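Local coordinates for protein tail component (Lactobacillus phage J-1, PDB 5LY8) that probably binds cell-surface carbohydrate of its Lactobacillus host, as the second carbohydrate-binding module of the phage's evolved distal tail protein, and holds magnesium ions, at residues G44-F54 with N71-S79; N135-T143 with F154-D165. All blocks are in the same frame, centred on the assembly; numbering follows the deposited sequence. Where two conformers were deposited one is given.

Contact 1 of 2, residues G44-F54 with N71-S79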
# COMPACT_ATOMS: atom_id res chain seq x y z
N GLY A 44 -13.30 -0.75 17.19
CA GLY A 44 -13.51 0.12 18.34
C GLY A 44 -12.72 1.42 18.29
O GLY A 44 -12.56 2.09 19.30
N ASN A 45 -12.23 1.78 17.10
CA ASN A 45 -11.43 2.99 16.93
C ASN A 45 -12.24 4.09 16.29
O ASN A 45 -13.26 3.86 15.62
CB ASN A 45 -10.20 2.69 16.06
CG ASN A 45 -9.25 1.70 16.70
OD1 ASN A 45 -8.91 1.76 17.92
ND2 ASN A 45 -8.78 0.77 15.94
N ASP A 46 -11.73 5.32 16.42
CA ASP A 46 -12.31 6.46 15.73
C ASP A 46 -11.70 6.53 14.32
O ASP A 46 -10.77 5.78 13.98
CB ASP A 46 -12.11 7.73 16.54
CG ASP A 46 -12.89 7.67 17.85
OD1 ASP A 46 -14.03 7.13 17.84
OD2 ASP A 46 -12.32 8.04 18.89
N ALA A 47 -12.25 7.42 13.48
CA ALA A 47 -11.87 7.49 12.09
C ALA A 47 -10.39 7.66 11.84
O ALA A 47 -9.73 8.45 12.50
CB ALA A 47 -12.65 8.60 11.37
N ASN A 48 -9.90 6.97 10.81
CA ASN A 48 -8.51 7.11 10.36
C ASN A 48 -8.21 8.56 10.00
O ASN A 48 -9.05 9.23 9.37
CB ASN A 48 -8.30 6.26 9.10
CG ASN A 48 -8.57 4.79 9.30
OD1 ASN A 48 -8.41 4.26 10.41
ND2 ASN A 48 -8.97 4.11 8.22
N VAL A 49 -7.01 9.03 10.30
CA VAL A 49 -6.59 10.39 9.96
C VAL A 49 -5.36 10.34 9.06
O VAL A 49 -4.43 9.56 9.30
CB VAL A 49 -6.37 11.25 11.22
CG1 VAL A 49 -5.83 12.65 10.85
CG2 VAL A 49 -7.68 11.41 11.99
N GLN A 50 -5.37 11.20 8.05
CA GLN A 50 -4.25 11.40 7.14
C GLN A 50 -3.73 12.80 7.42
O GLN A 50 -4.43 13.78 7.14
CB GLN A 50 -4.72 11.31 5.68
CG GLN A 50 -5.39 9.98 5.33
CD GLN A 50 -6.05 10.00 3.99
OE1 GLN A 50 -5.41 10.17 2.95
NE2 GLN A 50 -7.36 9.81 3.97
N SER A 51 -2.57 12.90 8.08
CA SER A 51 -2.00 14.20 8.42
C SER A 51 -0.51 14.09 8.56
O SER A 51 0.03 13.02 8.81
CB SER A 51 -2.61 14.73 9.71
OG SER A 51 -2.05 14.10 10.84
N GLY A 52 0.14 15.24 8.49
CA GLY A 52 1.57 15.32 8.68
C GLY A 52 2.37 15.22 7.40
O GLY A 52 1.84 14.90 6.34
N PRO A 53 3.67 15.48 7.50
CA PRO A 53 4.52 15.52 6.31
C PRO A 53 5.32 14.24 6.07
O PRO A 53 5.44 13.37 6.92
CB PRO A 53 5.50 16.66 6.67
CG PRO A 53 5.71 16.48 8.12
CD PRO A 53 4.39 15.97 8.70
N PHE A 54 5.96 14.21 4.90
CA PHE A 54 7.04 13.29 4.58
C PHE A 54 8.29 14.14 4.51
O PHE A 54 8.26 15.21 3.89
CB PHE A 54 6.87 12.67 3.20
CG PHE A 54 5.71 11.72 3.07
CD1 PHE A 54 5.87 10.36 3.31
CD2 PHE A 54 4.45 12.18 2.67
CE1 PHE A 54 4.79 9.48 3.19
CE2 PHE A 54 3.38 11.31 2.55
CZ PHE A 54 3.55 9.96 2.80
N ASN A 71 -7.58 7.60 19.96
CA ASN A 71 -8.19 6.30 19.69
C ASN A 71 -8.24 6.10 18.17
O ASN A 71 -9.20 5.52 17.66
CB ASN A 71 -9.59 6.19 20.33
CG ASN A 71 -10.17 4.80 20.19
OD1 ASN A 71 -9.45 3.79 20.16
ND2 ASN A 71 -11.49 4.72 20.09
N TYR A 72 -7.20 6.54 17.44
CA TYR A 72 -7.20 6.35 15.99
C TYR A 72 -5.81 6.27 15.42
O TYR A 72 -4.85 6.73 16.03
CB TYR A 72 -8.03 7.45 15.26
CG TYR A 72 -7.64 8.87 15.60
CD1 TYR A 72 -6.57 9.50 14.95
CD2 TYR A 72 -8.36 9.62 16.53
CE1 TYR A 72 -6.22 10.81 15.23
CE2 TYR A 72 -8.03 10.94 16.81
CZ TYR A 72 -6.95 11.53 16.17
OH TYR A 72 -6.61 12.85 16.41
N TRP A 73 -5.74 5.71 14.22
CA TRP A 73 -4.52 5.66 13.42
C TRP A 73 -4.36 6.99 12.70
O TRP A 73 -5.32 7.50 12.10
CB TRP A 73 -4.61 4.51 12.40
CG TRP A 73 -4.57 3.15 13.02
CD1 TRP A 73 -5.62 2.44 13.54
CD2 TRP A 73 -3.38 2.38 13.30
NE1 TRP A 73 -5.17 1.27 14.11
CE2 TRP A 73 -3.79 1.20 13.95
CE3 TRP A 73 -2.01 2.57 13.02
CZ2 TRP A 73 -2.88 0.21 14.35
CZ3 TRP A 73 -1.11 1.58 13.40
CH2 TRP A 73 -1.54 0.42 14.05
N ASN A 74 -3.15 7.56 12.76
CA ASN A 74 -2.87 8.85 12.14
C ASN A 74 -1.47 8.87 11.54
O ASN A 74 -0.51 8.50 12.22
CB ASN A 74 -3.01 9.97 13.18
CG ASN A 74 -2.87 11.37 12.63
OD1 ASN A 74 -2.73 11.58 11.42
ND2 ASN A 74 -3.01 12.35 13.53
N GLY A 75 -1.36 9.25 10.27
CA GLY A 75 -0.05 9.46 9.66
C GLY A 75 -0.24 10.03 8.28
O GLY A 75 -1.38 10.19 7.82
N PRO A 76 0.86 10.34 7.62
CA PRO A 76 0.78 10.99 6.31
C PRO A 76 0.35 10.07 5.19
O PRO A 76 0.62 8.87 5.23
CB PRO A 76 2.21 11.50 6.07
CG PRO A 76 3.05 10.57 6.84
CD PRO A 76 2.26 10.22 8.08
N SER A 77 -0.30 10.65 4.19
CA SER A 77 -0.63 9.94 2.98
C SER A 77 -0.27 10.74 1.76
O SER A 77 -0.18 11.99 1.80
CB SER A 77 -2.11 9.55 2.92
OG SER A 77 -2.88 10.67 2.53
N MET A 78 -0.11 10.03 0.65
CA MET A 78 0.18 10.60 -0.66
C MET A 78 -0.70 9.86 -1.65
O MET A 78 -0.85 8.63 -1.55
CB MET A 78 1.66 10.44 -0.99
CG MET A 78 2.07 11.18 -2.26
SD MET A 78 3.84 11.14 -2.55
CE MET A 78 4.39 12.19 -1.21
N SER A 79 -1.29 10.61 -2.60
CA SER A 79 -2.21 10.03 -3.58
C SER A 79 -1.97 10.60 -4.94
O SER A 79 -1.50 11.72 -5.07
CB SER A 79 -3.66 10.34 -3.19
OG SER A 79 -3.98 9.77 -1.94
O HOH W 1 -8.24 4.72 13.18
O HOH W 2 -12.85 7.18 21.36

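Contact 2 of 2, residues N135-T143 with F154-D165. With MG (magnesium ion), chain B.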
# COMPACT_ATOMS: atom_id res chain seq x y z
N ASN A 135 4.59 -7.16 21.28
CA ASN A 135 4.94 -8.28 20.42
C ASN A 135 5.57 -7.68 19.16
O ASN A 135 5.17 -6.59 18.75
CB ASN A 135 3.62 -9.02 20.04
CG ASN A 135 3.74 -10.41 19.49
OD1 ASN A 135 4.82 -11.00 19.46
ND2 ASN A 135 2.59 -11.00 19.11
N ASP A 136 6.53 -8.36 18.52
CA ASP A 136 7.12 -7.81 17.29
C ASP A 136 6.61 -8.55 16.05
O ASP A 136 7.27 -8.66 15.00
CB ASP A 136 8.65 -7.73 17.41
CG ASP A 136 9.40 -8.97 17.01
OD1 ASP A 136 8.89 -10.07 17.29
OD2 ASP A 136 10.47 -8.82 16.37
N GLN A 137 5.44 -9.11 16.20
CA GLN A 137 4.84 -9.78 15.09
C GLN A 137 4.32 -8.72 14.10
O GLN A 137 3.67 -7.72 14.47
CB GLN A 137 3.69 -10.64 15.60
CG GLN A 137 3.06 -11.52 14.54
CD GLN A 137 4.02 -12.50 13.94
OE1 GLN A 137 4.53 -13.40 14.62
NE2 GLN A 137 4.34 -12.29 12.68
N TRP A 138 4.65 -8.92 12.84
CA TRP A 138 4.01 -8.14 11.82
C TRP A 138 3.15 -9.03 10.91
O TRP A 138 3.33 -10.24 10.84
CB TRP A 138 4.94 -7.20 11.11
CG TRP A 138 6.20 -7.76 10.56
CD1 TRP A 138 6.44 -9.07 10.22
CD2 TRP A 138 7.30 -7.02 10.07
NE1 TRP A 138 7.65 -9.17 9.57
CE2 TRP A 138 8.21 -7.92 9.48
CE3 TRP A 138 7.63 -5.66 10.08
CZ2 TRP A 138 9.40 -7.51 8.86
CZ3 TRP A 138 8.82 -5.25 9.51
CH2 TRP A 138 9.71 -6.17 8.93
N VAL A 139 2.13 -8.40 10.34
CA VAL A 139 1.11 -9.08 9.56
C VAL A 139 1.02 -8.42 8.19
O VAL A 139 0.96 -7.21 8.09
CB VAL A 139 -0.27 -9.01 10.27
CG1 VAL A 139 -1.36 -9.65 9.40
CG2 VAL A 139 -0.25 -9.72 11.63
N PHE A 140 0.94 -9.25 7.16
CA PHE A 140 0.74 -8.85 5.77
C PHE A 140 -0.69 -9.24 5.41
O PHE A 140 -1.08 -10.39 5.59
CB PHE A 140 1.76 -9.61 4.93
CG PHE A 140 1.64 -9.64 3.43
CD1 PHE A 140 1.41 -8.47 2.72
CD2 PHE A 140 1.85 -10.81 2.74
CE1 PHE A 140 1.37 -8.50 1.32
CE2 PHE A 140 1.80 -10.84 1.35
CZ PHE A 140 1.56 -9.68 0.65
N SER A 141 -1.49 -8.25 4.96
CA SER A 141 -2.88 -8.51 4.58
C SER A 141 -3.21 -7.95 3.24
O SER A 141 -2.57 -6.99 2.78
CB SER A 141 -3.84 -7.99 5.65
OG SER A 141 -3.90 -6.56 5.68
N GLY A 142 -4.20 -8.54 2.59
CA GLY A 142 -4.68 -8.06 1.32
C GLY A 142 -6.18 -8.01 1.36
O GLY A 142 -6.81 -8.99 1.76
N THR A 143 -6.74 -6.87 0.96
CA THR A 143 -8.19 -6.64 0.95
C THR A 143 -8.64 -6.21 -0.40
O THR A 143 -7.94 -5.46 -1.09
CB THR A 143 -8.52 -5.54 2.00
OG1 THR A 143 -8.07 -6.00 3.28
CG2 THR A 143 -10.00 -5.24 2.09
N PHE A 154 -6.63 -12.38 2.89
CA PHE A 154 -5.70 -13.15 3.70
C PHE A 154 -5.18 -12.26 4.81
O PHE A 154 -5.18 -11.03 4.68
CB PHE A 154 -4.52 -13.71 2.87
CG PHE A 154 -3.68 -12.63 2.23
CD1 PHE A 154 -4.00 -12.13 0.98
CD2 PHE A 154 -2.56 -12.11 2.88
CE1 PHE A 154 -3.22 -11.13 0.39
CE2 PHE A 154 -1.81 -11.09 2.31
CZ PHE A 154 -2.15 -10.60 1.07
N PHE A 155 -4.69 -12.89 5.86
CA PHE A 155 -4.07 -12.27 7.02
C PHE A 155 -2.90 -13.19 7.31
O PHE A 155 -3.10 -14.31 7.79
CB PHE A 155 -5.09 -12.27 8.16
CG PHE A 155 -4.69 -11.59 9.45
CD1 PHE A 155 -3.83 -12.21 10.35
CD2 PHE A 155 -5.25 -10.37 9.81
CE1 PHE A 155 -3.48 -11.60 11.56
CE2 PHE A 155 -4.92 -9.77 11.03
CZ PHE A 155 -4.05 -10.40 11.90
N ASP A 156 -1.69 -12.78 6.95
CA ASP A 156 -0.50 -13.62 7.02
C ASP A 156 0.43 -13.14 8.11
O ASP A 156 1.05 -12.07 7.98
CB ASP A 156 0.23 -13.64 5.65
CG ASP A 156 -0.42 -14.45 4.54
OD1 ASP A 156 -1.51 -15.05 4.79
OD2 ASP A 156 0.13 -14.48 3.42
N LEU A 157 0.53 -13.93 9.19
CA LEU A 157 1.46 -13.66 10.29
C LEU A 157 2.83 -14.08 9.78
O LEU A 157 3.09 -15.28 9.61
CB LEU A 157 1.06 -14.47 11.55
CG LEU A 157 -0.15 -13.90 12.29
CD1 LEU A 157 -1.01 -15.00 12.88
CD2 LEU A 157 0.26 -12.96 13.37
N LEU A 158 3.68 -13.10 9.46
CA LEU A 158 4.99 -13.31 8.85
C LEU A 158 6.00 -13.81 9.88
O LEU A 158 6.30 -13.08 10.83
CB LEU A 158 5.50 -12.00 8.27
CG LEU A 158 4.64 -11.37 7.20
CD1 LEU A 158 5.28 -10.08 6.73
CD2 LEU A 158 4.42 -12.33 6.03
N PRO A 159 6.58 -15.01 9.70
CA PRO A 159 7.55 -15.48 10.70
C PRO A 159 8.76 -14.54 10.75
O PRO A 159 9.42 -14.33 9.73
CB PRO A 159 7.90 -16.90 10.23
CG PRO A 159 7.52 -16.93 8.77
CD PRO A 159 6.33 -16.01 8.64
N ARG A 160 9.04 -13.97 11.91
CA ARG A 160 10.11 -12.98 12.03
C ARG A 160 11.52 -13.45 11.71
O ARG A 160 12.35 -12.68 11.41
CB ARG A 160 10.05 -12.27 13.37
CG ARG A 160 8.96 -11.21 13.41
CD ARG A 160 9.40 -9.92 12.72
NE ARG A 160 10.27 -9.09 13.53
CZ ARG A 160 11.12 -8.20 13.02
NH1 ARG A 160 11.26 -8.09 11.70
NH2 ARG A 160 11.82 -7.44 13.80
N ASN A 161 11.76 -14.75 11.78
CA ASN A 161 13.06 -15.27 11.44
C ASN A 161 13.34 -15.18 9.97
O ASN A 161 14.48 -15.10 9.58
CB ASN A 161 13.16 -16.74 11.88
CG ASN A 161 14.50 -17.36 11.58
OD1 ASN A 161 15.50 -16.85 12.00
ND2 ASN A 161 14.49 -18.44 10.82
N TYR A 162 12.29 -15.26 9.17
CA TYR A 162 12.35 -15.21 7.73
C TYR A 162 12.14 -13.75 7.25
O TYR A 162 12.86 -13.28 6.45
CB TYR A 162 11.30 -16.16 7.14
CG TYR A 162 11.24 -16.30 5.63
CD1 TYR A 162 11.90 -17.32 4.98
CD2 TYR A 162 10.54 -15.42 4.85
CE1 TYR A 162 11.87 -17.45 3.60
CE2 TYR A 162 10.50 -15.56 3.49
CZ TYR A 162 11.16 -16.58 2.86
OH TYR A 162 11.09 -16.71 1.51
N TYR A 163 11.13 -13.11 7.81
CA TYR A 163 10.77 -11.74 7.44
C TYR A 163 11.42 -10.78 8.38
O TYR A 163 10.80 -10.26 9.31
CB TYR A 163 9.25 -11.58 7.42
CG TYR A 163 8.63 -12.35 6.29
CD1 TYR A 163 8.55 -11.80 5.01
CD2 TYR A 163 8.11 -13.62 6.49
CE1 TYR A 163 7.96 -12.50 3.96
CE2 TYR A 163 7.50 -14.33 5.45
CZ TYR A 163 7.44 -13.76 4.18
OH TYR A 163 6.88 -14.46 3.14
N ARG A 164 12.72 -10.58 8.16
CA ARG A 164 13.55 -9.75 9.02
C ARG A 164 13.39 -8.29 8.67
O ARG A 164 12.90 -7.94 7.58
CB ARG A 164 15.04 -10.14 8.85
CG ARG A 164 15.39 -11.55 9.36
CD ARG A 164 16.78 -11.98 8.88
NE ARG A 164 17.41 -12.97 9.77
CZ ARG A 164 18.34 -13.85 9.39
NH1 ARG A 164 18.75 -13.89 8.13
NH2 ARG A 164 18.85 -14.70 10.27
N ASP A 165 13.84 -7.40 9.54
CA ASP A 165 13.88 -5.98 9.21
C ASP A 165 14.66 -5.80 7.90
O ASP A 165 15.67 -6.48 7.67
CB ASP A 165 14.65 -5.24 10.30
CG ASP A 165 14.01 -5.15 11.67
OD1 ASP A 165 12.82 -5.55 11.81
OD2 ASP A 165 14.66 -4.59 12.57
MG MG B . 5.23 -4.31 18.19
O HOH W 3 7.55 -14.58 14.25

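Contact 1 of 2, residues G44-F54 with N71-S79
V49 and Q50 run parallel to N74 and G75, a short parallel pairing in a module of the concanavalin clan whose strands otherwise pair antiparallel. V49 N donates to W73 O at 2.9 Å, and V49 O accepts from G75 N. S51 N then reaches G75 O from above the carbonyl plane, 62° out of it. Beyond this pairing the contact is buried and tightly packed. P76 CB lies over one face of the F54 ring, 4.0 Å from its centroid in a CH-pi contact, and M78 CE comes within 3.9 Å of F54 CD2. P63 of strand 60-63 touches both F54 and P76.

The other end is looser and wetter. N71 ND2 binds G44 O, and a water joins the same nitrogen to D46 OD2. A second water accepts from W73 N and donates to D46 O and N48 OD1, while N48 ND2 bonds to T36 OG1. Here Y72 lays CE1 3.6 Å from V49 CG2. From the strand pair Q50 extends to the buried S77, with CG anti to its carbonyl carbon (chi1 -58°), and S77 OG donates to Q50 OE1 at 2.6 Å, on a lone pair in the carbonyl plane, while G34 N binds the same oxygen.

Contact 2 of 2, residues N135-T143 with F154-D165
R160 lies across the indole of W138 while D165 grips its guanidinium from the end. CZ stands 4.7 Å from the centroid of the six-membered ring of W138, a cation-pi contact over the face, and R160 CD makes a CH-pi contact with the five-membered ring. The arginine reaches this place by curling, with chi1, chi2 and chi3 all near -80°. Its NH1 and NH2 both bind D165 OD1 from one face of that carboxylate, and NH1 also reaches Y163 O; together these bonds hold the rotation of the guanidinium. In the D136 conformer described here, one of two deposited, NE and NH2 add to this hold by meeting D136 OD2, NE at 2.9 Å.

Away from this cluster the segments form an antiparallel beta hairpin, strands 138-143 and 154-158 with their N-to-C directions 158° apart. F140 and D156 exchange bonds, F140 N to D156 O at 2.9 Å and D156 N to F140 O at 2.8 Å. On their side of the sheet F154 turns an edge to the face of F140, centroids 4.9 Å apart, and its own face lies against G142 N. Across the sheet, V139 CG1 sits over the centre of the F155 ring, 3.5 Å from the centroid. In the loop leading into the hairpin, N135 O binds a magnesium ion at 2.4 Å, alongside A106 O, E108 O, D130 OD1 and S132 O.

In the fold
From the N terminus, contact 1 comes first: 44-54 leads through strands 54-57 and 60-63 and a loop back to 71-79, closing a loop in which 16 residues intervene. The chain then passes through strands 94-103, 110-118 and 121-130 before contact 2 pairs 135-143 with 154-165, with 10 residues between, the hairpin turn and the strand ends beside it. The two are in series, neither nested nor crossed. Both belong to one mixed sheet: strand 73-81 joins strand 208-216, then 110-118 and 121-130, and so reaches 138-144 and 151-158. Their nearest atoms are about 10 Å apart. From that sheet, F140, F154 and L158 of contact 2 also reach the six-stranded antiparallel sheet through strands 178-185 and 191-197.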